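Local coordinates for Alpha/beta hydrolase fold protein (Sphaerobacter thermophilus, PDB 3R0V) that is probably a hydrolase of the alpha/beta hydrolase fold, its substrate not established, and binds D-malate in a pocket, at residues A104-L109 / A200-I205. Numbering follows the deposited sequence.
Sequences AAASGL and ARFASI
Ala106 and Ile205 bring the two backbones closest, their CA atoms 5.6 Å apart, where the last turn of helix 96-106 meets the type I turn Phe202-Ile205 at the end of the short helix 199-202. In this alpha/beta hydrolase fold, helix 96-106 follows the probable nucleophile elbow, and the contact joins its far end to the chain leading into strand 209-213. Gly108, with positive phi, closes that helix in a Schellman motif. The Ala106 methyl sits among three side chains: it lies over one face of the Arg201 guanidinium, off its centre, with CB 3.8 Å from NH2, and meets the edge of the Phe202 ring, with CB 4.3 Å from CD1. Ile205 sets CG1 against Ala106 N, 4.0 Å away, and sends CD1 to Ala105 CB at 4.2 Å. Phe202 and Ile205 also pack on Leu102, one turn further back. Arg201, its chain bent at chi3 (72°), reaches across the helix end, and NH2 donates to Ser107 OG in the guanidinium plane, a moderately bent bond of 3.0 Å with an N-H...O angle of 149°. Ser107 OG also hydrogen-bonds Leu103 O, so the serine couples the arginine to the last turn. A water bridges the two segments as well, accepting from Arg201 NE at 3.1 Å and donating to Ala106 O at 3.2 Å.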
loop_
_atom_site.group_PDB
_atom_site.type_symbol
_atom_site.label_atom_id
_atom_site.label_comp_id
_atom_site.label_asym_id
_atom_site.label_seq_id
_atom_site.Cartn_x
_atom_site.Cartn_y
_atom_site.Cartn_z
ATOM N N ALA A 104 -5.549 6.878 6.969
ATOM C CA ALA A 104 -5.748 6.428 8.349
ATOM C C ALA A 104 -5.109 7.415 9.327
ATOM O O ALA A 104 -5.690 7.743 10.369
ATOM C CB ALA A 104 -5.169 5.028 8.541
ATOM N N ALA A 105 -3.918 7.888 8.993
ATOM C CA ALA A 105 -3.225 8.865 9.830
ATOM C C ALA A 105 -4.025 10.161 9.916
ATOM O O ALA A 105 -4.192 10.727 10.996
ATOM C CB ALA A 105 -1.828 9.126 9.286
ATOM N N ALA A 106 -4.543 10.617 8.780
ATOM C CA ALA A 106 -5.326 11.848 8.742
ATOM C C ALA A 106 -6.634 11.689 9.509
ATOM O O ALA A 106 -7.183 12.673 10.012
ATOM C CB ALA A 106 -5.608 12.245 7.291
ATOM N N SER A 107 -7.123 10.457 9.603
ATOM C CA SER A 107 -8.374 10.173 10.297
ATOM C C SER A 107 -8.186 10.037 11.796
ATOM O O SER A 107 -9.163 9.884 12.526
ATOM C CB SER A 107 -9.011 8.893 9.755
ATOM O OG SER A 107 -9.342 9.031 8.383
ATOM N N GLY A 108 -6.940 10.067 12.254
ATOM C CA GLY A 108 -6.672 10.027 13.680
ATOM C C GLY A 108 -6.330 8.680 14.295
ATOM O O GLY A 108 -6.355 8.547 15.518
ATOM N N LEU A 109 -6.018 7.670 13.486
ATOM C CA LEU A 109 -5.574 6.405 14.081
ATOM C C LEU A 109 -4.262 6.598 14.839
ATOM O O LEU A 109 -3.472 7.490 14.503
ATOM C CB LEU A 109 -5.394 5.310 13.031
ATOM C CG LEU A 109 -6.648 4.745 12.355
ATOM C CD1 LEU A 109 -6.331 3.411 11.703
ATOM C CD2 LEU A 109 -7.796 4.592 13.324
ATOM N N ALA A 200 -5.364 19.216 2.008
ATOM C CA ALA A 200 -5.841 19.770 3.273
ATOM C C ALA A 200 -5.714 18.742 4.388
ATOM O O ALA A 200 -5.218 19.051 5.478
ATOM C CB ALA A 200 -7.277 20.230 3.142
ATOM N N ARG A 201 -6.144 17.516 4.113
ATOM C CA ARG A 201 -6.074 16.453 5.112
ATOM C C ARG A 201 -4.651 16.037 5.441
ATOM O O ARG A 201 -4.293 15.883 6.610
ATOM C CB ARG A 201 -6.844 15.230 4.645
ATOM C CG ARG A 201 -8.316 15.497 4.433
ATOM C CD ARG A 201 -9.053 14.187 4.324
ATOM N NE ARG A 201 -9.129 13.531 5.625
ATOM C CZ ARG A 201 -9.246 12.219 5.788
ATOM N NH1 ARG A 201 -9.289 11.424 4.728
ATOM N NH2 ARG A 201 -9.318 11.699 7.011
ATOM N N PHE A 202 -3.827 15.843 4.417
ATOM C CA PHE A 202 -2.480 15.364 4.664
ATOM C C PHE A 202 -1.606 16.431 5.323
ATOM O O PHE A 202 -0.705 16.100 6.090
ATOM C CB PHE A 202 -1.840 14.804 3.382
ATOM C CG PHE A 202 -2.499 13.537 2.856
ATOM C CD1 PHE A 202 -3.523 12.902 3.561
ATOM C CD2 PHE A 202 -2.063 12.968 1.663
ATOM C CE1 PHE A 202 -4.113 11.738 3.064
ATOM C CE2 PHE A 202 -2.636 11.807 1.175
ATOM C CZ PHE A 202 -3.656 11.192 1.870
ATOM N N ALA A 203 -1.882 17.703 5.057
ATOM C CA ALA A 203 -1.144 18.769 5.738
ATOM C C ALA A 203 -1.402 18.763 7.247
ATOM O O ALA A 203 -0.628 19.343 8.008
ATOM C CB ALA A 203 -1.487 20.116 5.142
ATOM N N SER A 204 -2.463 18.076 7.668
ATOM C CA SER A 204 -2.857 18.015 9.076
ATOM C C SER A 204 -2.185 16.862 9.826
ATOM O O SER A 204 -2.340 16.722 11.047
ATOM C CB SER A 204 -4.381 17.905 9.205
ATOM O OG SER A 204 -4.835 16.576 8.984
ATOM N N ILE A 205 -1.447 16.028 9.098
ATOM C CA ILE A 205 -0.715 14.942 9.713
ATOM C C ILE A 205 0.510 15.536 10.394
ATOM O O ILE A 205 1.356 16.151 9.749
ATOM C CB ILE A 205 -0.282 13.890 8.676
ATOM C CG1 ILE A 205 -1.513 13.203 8.067
ATOM C CG2 ILE A 205 0.651 12.863 9.314
ATOM C CD1 ILE A 205 -1.200 12.400 6.802
HETATM O O HOH W 1 -8.541 15.003 8.292
HETATM O O HOH W 2 -5.597 15.140 11.131
HETATM O O HOH W 3 -10.325 8.801 5.076
#